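Local coordinates for protein laccase (Uncultured bacterium, PDB 4F7K) that probably oxidises phenolic and related substrates at the expense of molecular oxygen, as an extracellular laccase of the multicopper oxidase family, at residues V111-Y116 / I137-I142. Residues are numbered along the deposited sequence; the frame is centred on the assembly and turned at random.
Sequences VAKGLY and IDDWRI
The ammonium group of Lys113 is gripped by three groups of segment 137-142. NZ makes a salt bridge with Asp138 OD1 at 3.3 Å, its hydrogen bond weak, and donates to the backbone Asp139 O, modelled so close that its exact length is doubtful. It also stands over the face of the Trp140 five-membered ring, 4.4 Å from the centroid and 21° off the normal, a cation-pi contact; CE follows, 3.5 Å from Trp140 CD1. In Lys113, CG is anti to the backbone N (chi1 172°), and kinks further along, at chi2 and chi3, bring CE and NZ over the indole. Asp138 CB lies over a Trp140 face near its rim. The other carboxylate oxygen, Asp138 OD2, sits 3.6 Å from Tyr116 OH, the carboxylate plane turned 84° from the phenol ring; Arg106 gives Asp138 a second, weak and long ion pair. A methionine in place of Lys113 would probably leave the buried Asp138 carboxylate without its nearer cation and remove the charge from the Trp140 face. The contact joins the loop leading into strand 116-122, and that strand's first residue, to strand 131-140, bridging the first and second cupredoxin-like domains of a multicopper oxidase.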
ATOM      1  N   VAL A 111     -18.090  -1.397  -4.091  1.00 36.28           N
ATOM      2  CA  VAL A 111     -17.931  -1.437  -5.563  1.00 35.99           C
ATOM      3  C   VAL A 111     -16.520  -1.121  -6.038  1.00 34.17           C
ATOM      4  O   VAL A 111     -16.101  -1.609  -7.093  1.00 33.21           O
ATOM      5  CB  VAL A 111     -18.841  -0.430  -6.361  1.00 37.69           C
ATOM      6  CG1 VAL A 111     -20.148  -1.049  -6.731  1.00 39.60           C
ATOM      7  CG2 VAL A 111     -18.975   0.965  -5.658  1.00 37.82           C
ATOM      8  N   ALA A 112     -15.801  -0.296  -5.275  1.00 32.31           N
ATOM      9  CA  ALA A 112     -14.437   0.103  -5.644  1.00 30.77           C
ATOM     10  C   ALA A 112     -13.383  -0.970  -5.288  1.00 30.20           C
ATOM     11  O   ALA A 112     -12.148  -0.740  -5.394  1.00 27.40           O
ATOM     12  CB  ALA A 112     -14.105   1.441  -4.983  1.00 30.80           C
ATOM     13  N   LYS A 113     -13.848  -2.142  -4.853  1.00 29.38           N
ATOM     14  CA  LYS A 113     -12.899  -3.171  -4.387  1.00 30.30           C
ATOM     15  C   LYS A 113     -11.706  -3.391  -5.362  1.00 28.14           C
ATOM     16  O   LYS A 113     -10.540  -3.459  -4.945  1.00 27.58           O
ATOM     17  CB  LYS A 113     -13.655  -4.481  -4.172  1.00 31.94           C
ATOM     18  CG  LYS A 113     -12.780  -5.663  -3.876  1.00 34.16           C
ATOM     19  CD  LYS A 113     -12.298  -5.666  -2.464  1.00 36.74           C
ATOM     20  CE  LYS A 113     -12.320  -7.135  -1.970  1.00 41.44           C
ATOM     21  NZ  LYS A 113     -11.506  -7.381  -0.732  1.00 42.94           N
ATOM     22  N   GLY A 114     -11.998  -3.467  -6.655  1.00 27.19           N
ATOM     23  CA  GLY A 114     -10.976  -3.794  -7.649  1.00 25.40           C
ATOM     24  C   GLY A 114     -10.168  -2.626  -8.174  1.00 24.89           C
ATOM     25  O   GLY A 114      -9.273  -2.804  -9.020  1.00 23.87           O
ATOM     26  N   LEU A 115     -10.492  -1.429  -7.695  1.00 23.98           N
ATOM     27  CA  LEU A 115      -9.977  -0.185  -8.294  1.00 24.19           C
ATOM     28  C   LEU A 115      -8.673   0.183  -7.601  1.00 23.16           C
ATOM     29  O   LEU A 115      -8.621   1.091  -6.808  1.00 23.00           O
ATOM     30  CB  LEU A 115     -10.988   0.971  -8.162  1.00 24.07           C
ATOM     31  CG  LEU A 115     -12.229   0.945  -9.075  1.00 26.88           C
ATOM     32  CD1 LEU A 115     -13.185   2.062  -8.767  1.00 26.84           C
ATOM     33  CD2 LEU A 115     -11.813   1.015 -10.543  1.00 28.79           C
ATOM     34  N   TYR A 116      -7.626  -0.577  -7.885  1.00 23.01           N
ATOM     35  CA  TYR A 116      -6.330  -0.279  -7.363  1.00 21.90           C
ATOM     36  C   TYR A 116      -5.293  -0.948  -8.260  1.00 22.83           C
ATOM     37  O   TYR A 116      -5.643  -1.797  -9.124  1.00 20.56           O
ATOM     38  CB  TYR A 116      -6.174  -0.832  -5.953  1.00 21.56           C
ATOM     39  CG  TYR A 116      -6.140  -2.343  -5.924  1.00 24.87           C
ATOM     40  CD1 TYR A 116      -4.936  -3.043  -5.929  1.00 22.05           C
ATOM     41  CD2 TYR A 116      -7.338  -3.072  -5.915  1.00 25.38           C
ATOM     42  CE1 TYR A 116      -4.931  -4.435  -5.872  1.00 22.18           C
ATOM     43  CE2 TYR A 116      -7.349  -4.445  -5.903  1.00 23.83           C
ATOM     44  CZ  TYR A 116      -6.155  -5.116  -5.839  1.00 26.00           C
ATOM     45  OH  TYR A 116      -6.201  -6.476  -5.785  1.00 25.61           O
ATOM     46  N   ILE A 137      -1.623  -8.532  -1.563  1.00 28.22           N
ATOM     47  CA  ILE A 137      -2.398  -9.442  -0.743  1.00 28.86           C
ATOM     48  C   ILE A 137      -3.746  -8.805  -0.446  1.00 28.05           C
ATOM     49  O   ILE A 137      -3.818  -7.651  -0.036  1.00 25.35           O
ATOM     50  CB  ILE A 137      -1.645  -9.829   0.551  1.00 30.04           C
ATOM     51  CG1 ILE A 137      -0.260 -10.391   0.195  1.00 32.43           C
ATOM     52  CG2 ILE A 137      -2.448 -10.841   1.369  1.00 29.90           C
ATOM     53  CD1 ILE A 137       0.653 -10.718   1.413  1.00 34.71           C
ATOM     54  N   ASP A 138      -4.817  -9.546  -0.707  1.00 28.34           N
ATOM     55  CA  ASP A 138      -6.174  -9.012  -0.511  1.00 29.92           C
ATOM     56  C   ASP A 138      -7.016 -10.177   0.013  1.00 31.29           C
ATOM     57  O   ASP A 138      -6.641 -11.345  -0.109  1.00 31.45           O
ATOM     58  CB  ASP A 138      -6.695  -8.495  -1.868  1.00 29.21           C
ATOM     59  CG  ASP A 138      -7.793  -7.427  -1.756  1.00 32.59           C
ATOM     60  OD1 ASP A 138      -8.244  -7.119  -0.611  1.00 33.36           O
ATOM     61  OD2 ASP A 138      -8.189  -6.907  -2.870  1.00 32.63           O
ATOM     62  N   ASP A 139      -8.137  -9.894   0.646  1.00 33.03           N
ATOM     63  CA  ASP A 139      -9.064 -10.999   0.869  1.00 34.19           C
ATOM     64  C   ASP A 139     -10.438 -10.723   0.302  1.00 33.89           C
ATOM     65  O   ASP A 139     -10.724  -9.608  -0.131  1.00 33.26           O
ATOM     66  CB  ASP A 139      -9.088 -11.419   2.321  1.00 36.95           C
ATOM     67  CG  ASP A 139      -9.949 -10.563   3.124  1.00 38.79           C
ATOM     68  OD1 ASP A 139      -9.864  -9.330   2.893  1.00 43.36           O
ATOM     69  OD2 ASP A 139     -10.711 -11.128   3.937  1.00 40.64           O
ATOM     70  N   TRP A 140     -11.271 -11.750   0.210  1.00 34.40           N
ATOM     71  CA  TRP A 140     -12.506 -11.585  -0.549  1.00 34.32           C
ATOM     72  C   TRP A 140     -13.605 -12.471   0.031  1.00 34.24           C
ATOM     73  O   TRP A 140     -13.341 -13.557   0.518  1.00 34.27           O
ATOM     74  CB  TRP A 140     -12.370 -11.982  -2.033  1.00 35.02           C
ATOM     75  CG  TRP A 140     -11.513 -11.162  -2.940  1.00 32.57           C
ATOM     76  CD1 TRP A 140     -11.896 -10.149  -3.778  1.00 33.75           C
ATOM     77  CD2 TRP A 140     -10.124 -11.370  -3.168  1.00 32.36           C
ATOM     78  NE1 TRP A 140     -10.790  -9.672  -4.483  1.00 34.86           N
ATOM     79  CE2 TRP A 140      -9.699 -10.419  -4.114  1.00 31.79           C
ATOM     80  CE3 TRP A 140      -9.198 -12.274  -2.648  1.00 32.69           C
ATOM     81  CZ2 TRP A 140      -8.402 -10.356  -4.555  1.00 34.80           C
ATOM     82  CZ3 TRP A 140      -7.925 -12.219  -3.077  1.00 35.00           C
ATOM     83  CH2 TRP A 140      -7.512 -11.257  -4.011  1.00 37.77           C
ATOM     84  N   ARG A 141     -14.827 -11.988  -0.050  1.00 33.70           N
ATOM     85  CA  ARG A 141     -15.989 -12.809   0.262  1.00 36.18           C
ATOM     86  C   ARG A 141     -16.663 -12.988  -1.073  1.00 35.67           C
ATOM     87  O   ARG A 141     -17.206 -12.042  -1.643  1.00 34.43           O
ATOM     88  CB  ARG A 141     -16.872 -12.105   1.284  1.00 37.10           C
ATOM     89  N   ILE A 142     -16.537 -14.191  -1.612  1.00 37.11           N
ATOM     90  CA  ILE A 142     -17.030 -14.505  -2.978  1.00 38.07           C
ATOM     91  C   ILE A 142     -18.088 -15.602  -2.912  1.00 38.98           C
ATOM     92  O   ILE A 142     -17.860 -16.612  -2.260  1.00 40.53           O
ATOM     93  CB  ILE A 142     -15.891 -15.018  -3.914  1.00 38.03           C
ATOM     94  CG1 ILE A 142     -14.647 -14.177  -3.792  1.00 37.59           C
ATOM     95  CG2 ILE A 142     -16.312 -14.989  -5.365  1.00 38.44           C
ATOM     96  CD1 ILE A 142     -13.503 -14.595  -4.775  1.00 36.41           C
TER